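Local structure of VirX1 (Cyanophage Syn10, 6QGM) at residues Y196-E199 and N205-Y208; R335-N340 and E367-L372; L346-I351 and L359-E364; G51-F56 and Y165-E170. The protein iodinates diverse substrates as a marine viral halogenase of the tryptophan halogenase family, and probably relies on a flavin cofactor as its relatives do. All coordinates share one frame; numbering follows the deposited sequence.

Contact 1 (Y196-E199 and N205-Y208)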
loop_
_atom_site.group_PDB
_atom_site.type_symbol
_atom_site.label_atom_id
_atom_site.label_comp_id
_atom_site.label_asym_id
_atom_site.label_seq_id
_atom_site.Cartn_x
_atom_site.Cartn_y
_atom_site.Cartn_z
ATOM N N TYR B 196 1.112 -44.826 0.579
ATOM C CA TYR B 196 1.620 -44.070 1.756
ATOM C C TYR B 196 0.873 -44.499 3.012
ATOM O O TYR B 196 -0.174 -45.071 2.898
ATOM C CB TYR B 196 1.399 -42.571 1.560
ATOM C CG TYR B 196 -0.053 -42.177 1.570
ATOM C CD1 TYR B 196 -0.781 -42.156 0.395
ATOM C CD2 TYR B 196 -0.701 -41.811 2.734
ATOM C CE1 TYR B 196 -2.114 -41.781 0.361
ATOM C CE2 TYR B 196 -2.051 -41.482 2.721
ATOM C CZ TYR B 196 -2.747 -41.431 1.530
ATOM O OH TYR B 196 -4.055 -41.075 1.491
ATOM N N GLN B 197 1.410 -44.166 4.179
ATOM C CA GLN B 197 0.801 -44.384 5.523
ATOM C C GLN B 197 0.943 -43.057 6.281
ATOM O O GLN B 197 2.076 -42.608 6.460
ATOM C CB GLN B 197 1.558 -45.528 6.200
ATOM C CG GLN B 197 1.280 -45.698 7.691
ATOM C CD GLN B 197 -0.149 -46.050 7.970
ATOM O OE1 GLN B 197 -0.769 -46.770 7.203
ATOM N NE2 GLN B 197 -0.668 -45.556 9.086
ATOM N N LYS B 198 -0.171 -42.504 6.739
ATOM C CA LYS B 198 -0.158 -41.268 7.569
ATOM C C LYS B 198 0.251 -41.668 8.983
ATOM O O LYS B 198 0.300 -42.869 9.266
ATOM C CB LYS B 198 -1.513 -40.562 7.503
ATOM C CG LYS B 198 -1.982 -40.259 6.093
ATOM C CD LYS B 198 -2.393 -38.825 5.791
ATOM C CE LYS B 198 -1.774 -38.274 4.520
ATOM N NZ LYS B 198 -2.699 -37.344 3.844
ATOM N N GLU B 199 0.561 -40.692 9.830
ATOM C CA GLU B 199 1.084 -40.936 11.190
ATOM C C GLU B 199 -0.055 -41.454 12.078
ATOM O O GLU B 199 0.188 -42.390 12.860
ATOM C CB GLU B 199 1.685 -39.660 11.775
ATOM C CG GLU B 199 3.177 -39.470 11.555
ATOM C CD GLU B 199 4.097 -40.496 12.212
ATOM O OE1 GLU B 199 3.717 -41.091 13.236
ATOM O OE2 GLU B 199 5.169 -40.717 11.682
ATOM N N ASN B 205 0.778 -36.188 8.585
ATOM C CA ASN B 205 2.174 -36.338 8.091
ATOM C C ASN B 205 2.348 -37.762 7.548
ATOM O O ASN B 205 1.804 -38.690 8.151
ATOM C CB ASN B 205 3.222 -36.063 9.168
ATOM C CG ASN B 205 3.281 -34.601 9.550
ATOM O OD1 ASN B 205 3.664 -33.775 8.731
ATOM N ND2 ASN B 205 2.868 -34.258 10.770
ATOM N N PHE B 206 3.060 -37.928 6.438
ATOM C CA PHE B 206 3.518 -39.255 5.961
ATOM C C PHE B 206 4.386 -39.844 7.064
ATOM O O PHE B 206 5.304 -39.172 7.505
ATOM C CB PHE B 206 4.341 -39.163 4.676
ATOM C CG PHE B 206 3.621 -38.642 3.459
ATOM C CD1 PHE B 206 2.328 -39.047 3.163
ATOM C CD2 PHE B 206 4.259 -37.774 2.589
ATOM C CE1 PHE B 206 1.682 -38.574 2.037
ATOM C CE2 PHE B 206 3.608 -37.288 1.468
ATOM C CZ PHE B 206 2.326 -37.703 1.184
ATOM N N LYS B 207 4.059 -41.038 7.537
ATOM C CA LYS B 207 4.937 -41.833 8.430
ATOM C C LYS B 207 6.004 -42.490 7.554
ATOM O O LYS B 207 7.165 -42.591 7.983
ATOM C CB LYS B 207 4.095 -42.833 9.222
ATOM C CG LYS B 207 4.865 -43.694 10.214
ATOM C CD LYS B 207 4.266 -45.086 10.437
ATOM C CE LYS B 207 3.084 -45.152 11.379
ATOM N NZ LYS B 207 3.476 -45.787 12.657
ATOM N N TYR B 208 5.598 -42.923 6.364
ATOM C CA TYR B 208 6.475 -43.408 5.269
ATOM C C TYR B 208 5.668 -43.408 3.967
ATOM O O TYR B 208 4.438 -43.253 4.025
ATOM C CB TYR B 208 7.040 -44.793 5.584
ATOM C CG TYR B 208 6.014 -45.849 5.890
ATOM C CD1 TYR B 208 5.557 -46.037 7.180
ATOM C CD2 TYR B 208 5.542 -46.699 4.909
ATOM C CE1 TYR B 208 4.673 -47.059 7.498
ATOM C CE2 TYR B 208 4.662 -47.727 5.208
ATOM C CZ TYR B 208 4.193 -47.883 6.498
ATOM O OH TYR B 208 3.298 -48.881 6.762
#

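Contact 2 (R335-N340 and E367-L372)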
loop_
_atom_site.group_PDB
_atom_site.type_symbol
_atom_site.label_atom_id
_atom_site.label_comp_id
_atom_site.label_asym_id
_atom_site.label_seq_id
_atom_site.Cartn_x
_atom_site.Cartn_y
_atom_site.Cartn_z
ATOM N N ARG B 335 -1.541 -24.616 -1.708
ATOM C CA ARG B 335 -0.319 -24.574 -0.876
ATOM C C ARG B 335 0.735 -25.488 -1.491
ATOM O O ARG B 335 0.360 -26.539 -2.041
ATOM C CB ARG B 335 -0.601 -25.058 0.542
ATOM C CG ARG B 335 -1.349 -24.056 1.406
ATOM C CD ARG B 335 -1.558 -24.589 2.809
ATOM N NE ARG B 335 -2.311 -25.828 2.771
ATOM C CZ ARG B 335 -2.501 -26.632 3.803
ATOM N NH1 ARG B 335 -2.040 -26.312 4.998
ATOM N NH2 ARG B 335 -3.191 -27.744 3.651
ATOM N N ALA B 336 2.007 -25.112 -1.357
ATOM C CA ALA B 336 3.178 -25.869 -1.851
ATOM C C ALA B 336 3.687 -26.812 -0.754
ATOM O O ALA B 336 4.029 -27.979 -1.072
ATOM C CB ALA B 336 4.240 -24.894 -2.262
ATOM N N TRP B 337 3.740 -26.314 0.489
ATOM C CA TRP B 337 4.194 -27.069 1.682
ATOM C C TRP B 337 2.979 -27.451 2.521
ATOM O O TRP B 337 2.375 -26.552 3.124
ATOM C CB TRP B 337 5.189 -26.227 2.474
ATOM C CG TRP B 337 6.084 -27.024 3.373
ATOM C CD1 TRP B 337 5.804 -28.204 4.001
ATOM C CD2 TRP B 337 7.422 -26.669 3.756
ATOM N NE1 TRP B 337 6.875 -28.610 4.747
ATOM C CE2 TRP B 337 7.885 -27.691 4.613
ATOM C CE3 TRP B 337 8.267 -25.600 3.450
ATOM C CZ2 TRP B 337 9.163 -27.667 5.172
ATOM C CZ3 TRP B 337 9.528 -25.584 4.000
ATOM C CH2 TRP B 337 9.964 -26.591 4.864
ATOM N N VAL B 338 2.620 -28.734 2.517
ATOM C CA VAL B 338 1.464 -29.289 3.275
ATOM C C VAL B 338 1.992 -30.433 4.138
ATOM O O VAL B 338 2.611 -31.359 3.566
ATOM C CB VAL B 338 0.363 -29.781 2.317
ATOM C CG1 VAL B 338 -0.755 -30.490 3.055
ATOM C CG2 VAL B 338 -0.179 -28.650 1.475
ATOM N N ASN B 339 1.743 -30.385 5.444
ATOM C CA ASN B 339 2.349 -31.316 6.426
ATOM C C ASN B 339 3.829 -31.443 6.083
ATOM O O ASN B 339 4.441 -30.379 5.846
ATOM C CB ASN B 339 1.565 -32.626 6.455
ATOM C CG ASN B 339 0.161 -32.381 6.935
ATOM O OD1 ASN B 339 -0.788 -32.589 6.202
ATOM N ND2 ASN B 339 0.038 -31.857 8.142
ATOM N N ASN B 340 4.349 -32.671 5.987
ATOM C CA ASN B 340 5.793 -32.958 5.806
ATOM C C ASN B 340 6.084 -33.275 4.331
ATOM O O ASN B 340 6.983 -34.094 4.081
ATOM C CB ASN B 340 6.249 -34.072 6.752
ATOM C CG ASN B 340 5.631 -35.415 6.455
ATOM O OD1 ASN B 340 4.518 -35.500 5.935
ATOM N ND2 ASN B 340 6.363 -36.473 6.764
ATOM N N GLU B 367 15.375 -22.741 -3.881
ATOM C CA GLU B 367 16.157 -21.679 -3.185
ATOM C C GLU B 367 15.472 -21.303 -1.867
ATOM O O GLU B 367 16.195 -21.136 -0.871
ATOM C CB GLU B 367 16.471 -20.508 -4.105
ATOM C CG GLU B 367 15.325 -19.644 -4.550
ATOM C CD GLU B 367 15.665 -18.683 -5.696
ATOM O OE1 GLU B 367 16.608 -18.989 -6.493
ATOM O OE2 GLU B 367 14.968 -17.622 -5.806
ATOM N N ASN B 368 14.141 -21.246 -1.845
ATOM C CA ASN B 368 13.332 -20.937 -0.627
ATOM C C ASN B 368 13.423 -22.082 0.397
ATOM O O ASN B 368 13.419 -21.802 1.620
ATOM C CB ASN B 368 11.883 -20.596 -0.979
ATOM C CG ASN B 368 11.742 -19.302 -1.738
ATOM O OD1 ASN B 368 12.707 -18.556 -1.879
ATOM N ND2 ASN B 368 10.546 -19.035 -2.237
ATOM N N LEU B 369 13.520 -23.324 -0.067
ATOM C CA LEU B 369 13.684 -24.511 0.813
ATOM C C LEU B 369 15.093 -24.512 1.415
ATOM O O LEU B 369 15.202 -24.693 2.645
ATOM C CB LEU B 369 13.437 -25.779 -0.006
ATOM C CG LEU B 369 13.385 -27.063 0.808
ATOM C CD1 LEU B 369 12.296 -26.965 1.874
ATOM C CD2 LEU B 369 13.175 -28.255 -0.117
ATOM N N VAL B 370 16.120 -24.316 0.576
ATOM C CA VAL B 370 17.554 -24.245 0.987
ATOM C C VAL B 370 17.693 -23.130 2.024
ATOM O O VAL B 370 18.445 -23.330 3.012
ATOM C CB VAL B 370 18.498 -24.025 -0.213
ATOM C CG1 VAL B 370 19.894 -23.622 0.225
ATOM C CG2 VAL B 370 18.589 -25.258 -1.092
ATOM N N TYR B 371 16.988 -22.016 1.810
ATOM C CA TYR B 371 17.029 -20.817 2.684
ATOM C C TYR B 371 16.553 -21.204 4.086
ATOM O O TYR B 371 17.261 -20.904 5.058
ATOM C CB TYR B 371 16.211 -19.677 2.070
ATOM C CG TYR B 371 16.103 -18.465 2.954
ATOM C CD1 TYR B 371 17.072 -17.479 2.923
ATOM C CD2 TYR B 371 15.046 -18.305 3.830
ATOM C CE1 TYR B 371 16.994 -16.356 3.728
ATOM C CE2 TYR B 371 14.963 -17.208 4.666
ATOM C CZ TYR B 371 15.940 -16.227 4.615
ATOM O OH TYR B 371 15.860 -15.134 5.431
ATOM N N LEU B 372 15.407 -21.885 4.188
ATOM C CA LEU B 372 14.802 -22.276 5.490
ATOM C C LEU B 372 15.633 -23.373 6.170
ATOM O O LEU B 372 15.788 -23.329 7.405
ATOM C CB LEU B 372 13.358 -22.733 5.246
ATOM C CG LEU B 372 12.363 -21.627 4.902
ATOM C CD1 LEU B 372 10.970 -22.189 4.769
ATOM C CD2 LEU B 372 12.368 -20.522 5.948
#

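Contact 3 (L346-I351 and L359-E364)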
loop_
_atom_site.group_PDB
_atom_site.type_symbol
_atom_site.label_atom_id
_atom_site.label_comp_id
_atom_site.label_asym_id
_atom_site.label_seq_id
_atom_site.Cartn_x
_atom_site.Cartn_y
_atom_site.Cartn_z
ATOM N N LEU B 346 6.124 -28.885 -11.406
ATOM C CA LEU B 346 4.752 -28.923 -11.965
ATOM C C LEU B 346 3.786 -29.566 -10.964
ATOM O O LEU B 346 2.580 -29.301 -11.086
ATOM C CB LEU B 346 4.776 -29.673 -13.301
ATOM C CG LEU B 346 5.674 -29.073 -14.394
ATOM C CD1 LEU B 346 5.092 -29.367 -15.769
ATOM C CD2 LEU B 346 5.866 -27.567 -14.241
ATOM N N SER B 347 4.288 -30.339 -9.997
ATOM C CA SER B 347 3.496 -30.914 -8.879
ATOM C C SER B 347 2.829 -29.789 -8.074
ATOM O O SER B 347 1.744 -30.033 -7.512
ATOM C CB SER B 347 4.354 -31.772 -7.992
ATOM O OG SER B 347 5.428 -31.018 -7.474
ATOM N N TYR B 348 3.457 -28.608 -8.011
ATOM C CA TYR B 348 2.905 -27.424 -7.293
ATOM C C TYR B 348 2.133 -26.528 -8.263
ATOM O O TYR B 348 0.930 -26.259 -8.010
ATOM C CB TYR B 348 3.976 -26.603 -6.573
ATOM C CG TYR B 348 3.476 -25.232 -6.188
ATOM C CD1 TYR B 348 2.473 -25.080 -5.250
ATOM C CD2 TYR B 348 3.961 -24.090 -6.788
ATOM C CE1 TYR B 348 1.974 -23.840 -4.898
ATOM C CE2 TYR B 348 3.476 -22.833 -6.466
ATOM C CZ TYR B 348 2.479 -22.701 -5.515
ATOM O OH TYR B 348 2.018 -21.453 -5.188
ATOM N N GLY B 349 2.792 -26.044 -9.318
ATOM C CA GLY B 349 2.223 -25.002 -10.206
ATOM C C GLY B 349 2.878 -24.982 -11.574
ATOM O O GLY B 349 3.964 -25.593 -11.758
ATOM N N PHE B 350 2.227 -24.309 -12.517
ATOM C CA PHE B 350 2.680 -24.184 -13.919
ATOM C C PHE B 350 1.973 -22.977 -14.544
ATOM O O PHE B 350 0.746 -22.851 -14.398
ATOM C CB PHE B 350 2.418 -25.506 -14.651
ATOM C CG PHE B 350 2.635 -25.463 -16.141
ATOM C CD1 PHE B 350 1.645 -25.005 -16.992
ATOM C CD2 PHE B 350 3.840 -25.869 -16.698
ATOM C CE1 PHE B 350 1.850 -24.972 -18.366
ATOM C CE2 PHE B 350 4.042 -25.823 -18.069
ATOM C CZ PHE B 350 3.045 -25.386 -18.896
ATOM N N ILE B 351 2.734 -22.109 -15.203
ATOM C CA ILE B 351 2.234 -21.095 -16.175
ATOM C C ILE B 351 2.725 -21.527 -17.554
ATOM O O ILE B 351 3.873 -21.942 -17.650
ATOM C CB ILE B 351 2.716 -19.678 -15.812
ATOM C CG1 ILE B 351 2.485 -19.361 -14.337
ATOM C CG2 ILE B 351 2.086 -18.632 -16.718
ATOM C CD1 ILE B 351 3.385 -18.282 -13.797
ATOM N N LEU B 359 10.696 -23.321 -15.521
ATOM C CA LEU B 359 11.539 -23.749 -14.369
ATOM C C LEU B 359 11.325 -22.850 -13.145
ATOM O O LEU B 359 11.964 -23.153 -12.105
ATOM C CB LEU B 359 13.024 -23.726 -14.773
ATOM C CG LEU B 359 13.517 -24.910 -15.607
ATOM C CD1 LEU B 359 15.041 -24.970 -15.591
ATOM C CD2 LEU B 359 12.945 -26.231 -15.113
ATOM N N LEU B 360 10.482 -21.812 -13.215
ATOM C CA LEU B 360 10.337 -20.806 -12.117
ATOM C C LEU B 360 9.820 -21.499 -10.853
ATOM O O LEU B 360 10.461 -21.436 -9.801
ATOM C CB LEU B 360 9.364 -19.701 -12.537
ATOM C CG LEU B 360 9.134 -18.621 -11.483
ATOM C CD1 LEU B 360 10.362 -17.719 -11.374
ATOM C CD2 LEU B 360 7.892 -17.805 -11.821
ATOM N N THR B 361 8.649 -22.109 -10.991
ATOM C CA THR B 361 7.989 -22.971 -9.979
ATOM C C THR B 361 9.040 -23.877 -9.307
ATOM O O THR B 361 8.812 -24.267 -8.146
ATOM C CB THR B 361 6.805 -23.689 -10.647
ATOM O OG1 THR B 361 6.168 -24.500 -9.664
ATOM C CG2 THR B 361 7.202 -24.537 -11.840
ATOM N N THR B 362 10.150 -24.198 -9.991
ATOM C CA THR B 362 11.186 -25.164 -9.526
ATOM C C THR B 362 12.302 -24.453 -8.739
ATOM O O THR B 362 12.393 -24.747 -7.529
ATOM C CB THR B 362 11.741 -26.008 -10.679
ATOM O OG1 THR B 362 10.622 -26.548 -11.384
ATOM C CG2 THR B 362 12.665 -27.118 -10.223
ATOM N N HIS B 363 13.130 -23.596 -9.362
ATOM C CA HIS B 363 14.364 -23.056 -8.708
ATOM C C HIS B 363 13.981 -22.090 -7.582
ATOM O O HIS B 363 14.734 -22.046 -6.598
ATOM C CB HIS B 363 15.405 -22.442 -9.671
ATOM C CG HIS B 363 14.867 -21.522 -10.714
ATOM N ND1 HIS B 363 15.216 -21.641 -12.044
ATOM C CD2 HIS B 363 13.983 -20.504 -10.650
ATOM C CE1 HIS B 363 14.583 -20.729 -12.753
ATOM N NE2 HIS B 363 13.820 -20.019 -11.918
ATOM N N GLU B 364 12.856 -21.375 -7.693
ATOM C CA GLU B 364 12.337 -20.489 -6.626
ATOM C C GLU B 364 12.060 -21.331 -5.380
ATOM O O GLU B 364 12.595 -20.999 -4.307
ATOM C CB GLU B 364 11.098 -19.731 -7.112
ATOM C CG GLU B 364 10.319 -19.022 -6.015
ATOM C CD GLU B 364 10.943 -17.759 -5.450
ATOM O OE1 GLU B 364 12.010 -17.289 -5.966
ATOM O OE2 GLU B 364 10.355 -17.236 -4.497
#

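Contact 4 (G51-F56 and Y165-E170)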
loop_
_atom_site.group_PDB
_atom_site.type_symbol
_atom_site.label_atom_id
_atom_site.label_comp_id
_atom_site.label_asym_id
_atom_site.label_seq_id
_atom_site.Cartn_x
_atom_site.Cartn_y
_atom_site.Cartn_z
ATOM N N GLY B 51 16.617 -15.136 -16.457
ATOM C CA GLY B 51 17.767 -14.631 -15.683
ATOM C C GLY B 51 17.914 -15.354 -14.357
ATOM O O GLY B 51 19.042 -15.740 -14.036
ATOM N N HIS B 52 16.809 -15.553 -13.642
ATOM C CA HIS B 52 16.704 -16.243 -12.324
ATOM C C HIS B 52 17.613 -17.486 -12.303
ATOM O O HIS B 52 18.250 -17.756 -11.270
ATOM C CB HIS B 52 15.232 -16.660 -12.046
ATOM C CG HIS B 52 14.368 -15.729 -11.234
ATOM N ND1 HIS B 52 13.835 -14.542 -11.748
ATOM C CD2 HIS B 52 13.895 -15.840 -9.968
ATOM C CE1 HIS B 52 13.119 -13.943 -10.813
ATOM N NE2 HIS B 52 13.145 -14.720 -9.705
ATOM N N PHE B 53 17.646 -18.226 -13.417
ATOM C CA PHE B 53 18.401 -19.498 -13.605
ATOM C C PHE B 53 19.893 -19.293 -13.348
ATOM O O PHE B 53 20.552 -20.243 -12.876
ATOM C CB PHE B 53 18.179 -20.024 -15.018
ATOM C CG PHE B 53 18.622 -21.446 -15.264
ATOM C CD1 PHE B 53 18.043 -22.506 -14.590
ATOM C CD2 PHE B 53 19.593 -21.734 -16.206
ATOM C CE1 PHE B 53 18.432 -23.811 -14.840
ATOM C CE2 PHE B 53 19.994 -23.036 -16.443
ATOM C CZ PHE B 53 19.409 -24.075 -15.764
ATOM N N ASN B 54 20.412 -18.100 -13.662
ATOM C CA ASN B 54 21.843 -17.751 -13.468
ATOM C C ASN B 54 22.179 -17.850 -11.968
ATOM O O ASN B 54 23.278 -18.376 -11.644
ATOM C CB ASN B 54 22.193 -16.403 -14.098
ATOM C CG ASN B 54 22.200 -16.396 -15.606
ATOM O OD1 ASN B 54 23.144 -16.894 -16.224
ATOM N ND2 ASN B 54 21.174 -15.813 -16.206
ATOM N N LYS B 55 21.280 -17.398 -11.083
ATOM C CA LYS B 55 21.475 -17.462 -9.611
ATOM C C LYS B 55 21.640 -18.930 -9.192
ATOM O O LYS B 55 22.542 -19.213 -8.379
ATOM C CB LYS B 55 20.273 -16.869 -8.863
ATOM C CG LYS B 55 20.386 -16.758 -7.353
ATOM C CD LYS B 55 19.047 -16.874 -6.665
ATOM C CE LYS B 55 19.138 -16.367 -5.248
ATOM N NZ LYS B 55 17.821 -15.904 -4.754
ATOM N N PHE B 56 20.785 -19.817 -9.712
ATOM C CA PHE B 56 20.829 -21.273 -9.439
ATOM C C PHE B 56 22.201 -21.794 -9.875
ATOM O O PHE B 56 22.909 -22.428 -9.060
ATOM C CB PHE B 56 19.667 -21.998 -10.132
ATOM C CG PHE B 56 19.621 -23.480 -9.874
ATOM C CD1 PHE B 56 19.003 -23.977 -8.739
ATOM C CD2 PHE B 56 20.230 -24.377 -10.744
ATOM C CE1 PHE B 56 19.015 -25.337 -8.469
ATOM C CE2 PHE B 56 20.218 -25.739 -10.485
ATOM C CZ PHE B 56 19.611 -26.215 -9.346
ATOM N N TYR B 165 19.517 -19.273 -21.039
ATOM C CA TYR B 165 19.887 -20.546 -21.720
ATOM C C TYR B 165 18.642 -21.256 -22.257
ATOM O O TYR B 165 17.573 -21.148 -21.647
ATOM C CB TYR B 165 20.633 -21.457 -20.744
ATOM C CG TYR B 165 21.773 -20.789 -20.013
ATOM C CD1 TYR B 165 21.568 -20.091 -18.833
ATOM C CD2 TYR B 165 23.064 -20.839 -20.498
ATOM C CE1 TYR B 165 22.605 -19.468 -18.153
ATOM C CE2 TYR B 165 24.114 -20.216 -19.839
ATOM C CZ TYR B 165 23.887 -19.539 -18.659
ATOM O OH TYR B 165 24.926 -18.945 -18.008
ATOM N N HIS B 166 18.783 -21.915 -23.405
ATOM C CA HIS B 166 17.911 -23.019 -23.901
ATOM C C HIS B 166 18.574 -24.338 -23.504
ATOM O O HIS B 166 19.766 -24.476 -23.772
ATOM C CB HIS B 166 17.718 -22.936 -25.423
ATOM C CG HIS B 166 17.180 -21.626 -25.893
ATOM N ND1 HIS B 166 17.915 -20.763 -26.676
ATOM C CD2 HIS B 166 15.985 -21.037 -25.715
ATOM C CE1 HIS B 166 17.187 -19.711 -26.974
ATOM N NE2 HIS B 166 15.988 -19.859 -26.398
ATOM N N ILE B 167 17.855 -25.244 -22.849
ATOM C CA ILE B 167 18.417 -26.522 -22.324
ATOM C C ILE B 167 17.470 -27.671 -22.670
ATOM O O ILE B 167 16.248 -27.438 -22.790
ATOM C CB ILE B 167 18.664 -26.418 -20.805
ATOM C CG1 ILE B 167 17.358 -26.389 -20.016
ATOM C CG2 ILE B 167 19.547 -25.207 -20.477
ATOM C CD1 ILE B 167 17.541 -26.315 -18.522
ATOM N N ASP B 168 18.028 -28.867 -22.835
ATOM C CA ASP B 168 17.296 -30.154 -22.735
ATOM C C ASP B 168 17.217 -30.460 -21.238
ATOM O O ASP B 168 18.272 -30.762 -20.644
ATOM C CB ASP B 168 18.010 -31.236 -23.549
ATOM C CG ASP B 168 17.476 -32.655 -23.409
ATOM O OD1 ASP B 168 16.948 -32.999 -22.334
ATOM O OD2 ASP B 168 17.616 -33.422 -24.366
ATOM N N ALA B 169 16.029 -30.341 -20.638
ATOM C CA ALA B 169 15.840 -30.385 -19.168
ATOM C C ALA B 169 16.245 -31.752 -18.600
ATOM O O ALA B 169 16.792 -31.775 -17.495
ATOM C CB ALA B 169 14.406 -30.047 -18.858
ATOM N N GLU B 170 15.991 -32.846 -19.323
ATOM C CA GLU B 170 16.254 -34.223 -18.826
ATOM C C GLU B 170 17.770 -34.422 -18.748
ATOM O O GLU B 170 18.256 -34.928 -17.715
ATOM C CB GLU B 170 15.568 -35.280 -19.694
ATOM C CG GLU B 170 15.612 -36.681 -19.078
ATOM C CD GLU B 170 14.448 -37.627 -19.385
ATOM O OE1 GLU B 170 14.698 -38.801 -19.819
ATOM O OE2 GLU B 170 13.282 -37.210 -19.169
#

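Contact 1 (Y196-E199 and N205-Y208)
Gln197 and Tyr208 meet through complementary first torsions. Gln197 swings CG away from its own N to lie beside the carbonyl carbon (chi1 167°), whereas Tyr208 sets its ring between N and the carbonyl carbon (chi1 56°). Together these lay the start of the Gln197 side chain over one face of the Tyr208 ring, a CH-pi contact with CB 3.8 Å from the Tyr208 ring centroid.

The backbone underneath is a worked example of a classic beta bulge, in which Gln197 on one strand is matched by two residues, Lys207 and Tyr208, on the other. Gln197 N gives a hydrogen bond to Tyr208 O (3.2 Å), and Gln197 O receives Lys207 N at 2.7 Å. Two residues further on, the weak bond from Glu199 N to Asn205 O (2.9 Å) continues the pairing toward the turn.

The bulge sends neighbouring side chains different ways. Phe206 passes to the other side of the hairpin, where its CD1 lies 4.0 Å from Tyr196 CB and the two rings meet obliquely, their planes 55° apart. Lys207 instead runs across Glu199; the carboxylate atom Glu199 OE2 rests 3.3 Å from Lys207 CG, while Glu199 OE1 and Lys207 NZ stay 4.7 Å apart, so the charged atoms are not in contact, though the opposite charges may attract weakly.

This hairpin of strands 187-198 and 206-211 belongs to the eight-stranded mixed sheet. Helix 231-236 covers Phe206 through Leu232 and Phe236, and Tyr222 of strand 221-224 meets the Phe206 ring edge-to-face.

Contact 2 (R335-N340 and E367-L372)
Trp337 reaches across to helix 360-373 with the far corner of its six-membered ring, and there it finds the methyl groups of two leucines one helical turn apart. CZ3 of Trp337 lies 3.8 Å from Leu369 CD1 and equally 3.8 Å from Leu372 CD1, while the adjoining Trp337 CH2 also sits 3.8 Å from Leu369 CD1. The Trp337 side chain crosses that of Leu369 at about a right angle, but the Leu372 side chain runs alongside it, pointing the other way. Extension of the indole is set by chi1 of -158°, which carries CG away from the backbone N and lets the ring span a gap of 9.9 Å between Trp337 CA and Leu369 CA.

Tight packing is confined to this corner. Away from it the segments part: Arg335, Asn339 and Asn340 are partly exposed and turn to other partners, Arg335 forming a salt bridge with Glu239, and at the far end of the helical segment Glu367 is likewise partly exposed. A second subunit also packs on this part of the helix: its Ile450 touches Leu372, and Tyr371 hydrogen-bonds through O to Ser475 and through OH to Pro473 of that subunit.

No hydrogen bond or charge links the two segments. Cohesion across the interface therefore comes from dispersion and the burial of three apolar side chains, an interaction that depends on fit far more than on direction.

Contact 3 (L346-I351 and L359-E364)
Thr361 overlaps the backbone carbonyl of Gly349 with both branches of its side chain: OG1 lies 3.2 Å from Gly349 O, and CG2 approaches Gly349 O at 3.4 Å. With chi1 at -179°, OG1 is turned away from the residue's own N. The hydroxyl is hydrogen-bonded to Gly345 O, just before the segment, and also lies close to Gly349 O.

The rest of the contact frames this polar centre with carbon. Thr361 OG1 lies at the edge of the Tyr348 ring, near its plane and 3.6 Å from Tyr348 CD2. From another direction, Leu346 CD2 comes within 4.1 Å of Thr361 CG2, the two side chains crossing at about a right angle. The example is instructive because one threonine serves as both polar and apolar partner.

Thr361 belongs to the first turn of helix 360-373, which here leans on the short, weakly bonded strand 349-350, outermost within this chain in a three-stranded antiparallel sheet. Helix 382-408 packs on Leu360 and Ile351, and helix 52-59 closes over Leu359 and His363.

Contact 4 (G51-F56 and Y165-E170)
Helix 52-59 packs here against strand 164-168, the central strand of a three-stranded antiparallel sheet and the one that leads into helix 169-181. The axes of helix 52-56 and strand 165-168 lie 11.1 Å apart at closest, inclined at 63°, and large side chains fill the interval.

Phe53 and Tyr165 supply most of it. Tyr165 CD1 meets the edge of the Phe53 ring, 3.7 Å from Phe53 CD2; the ring planes are 65° apart, an oblique pairing. The far end of the same phenylalanine reaches Ile167, with Phe53 CZ 4.0 Å from Ile167 CD1.

Asn54 adds a buried polar group. Its OD1 lies near the rim of the Tyr165 ring, 3.3 Å from Tyr165 CE1, while the Tyr165 hydroxyl is hydrogen-bonded to Asp64. The amide is held in turn by Asn54 ND2 donating to Gly51 O (3.0 Å) and also to Thr163 O. Gly51 O accepts a second time, from Asn54 N, so the side chain is tied back to the residue three positions earlier in the chain.

The chemistry is thus divided: adhesion between helix and strand is aromatic and aliphatic, whereas Asn54 ND2 and the Tyr165 hydroxyl bond to other partners, and no hydrogen bond joins the two segments.

In the fold
Contact 1 lies at the surface, contacts 2 and 4 are buried, and contact 3 is partly buried. Chemistry follows place: the peripheral hairpin depends on main-chain bonds, the two buried contacts on apolar side chains, and contact 3 on a hydroxyl facing a carbonyl. Contacts 2 and 3 use successive parts of helix 360-373 and touch where Ala336 packs on Tyr348. Contacts 1 and 2 reach the same eight-stranded sheet and are joined by a probable hydrogen bond between Phe206 N and Asn340 OD1. Contact 4 belongs to a different sheet, yet its helix meets contact 3 where Phe53 packs on Leu359 and His363; its nearest atoms are about 22 Å from those of contact 1.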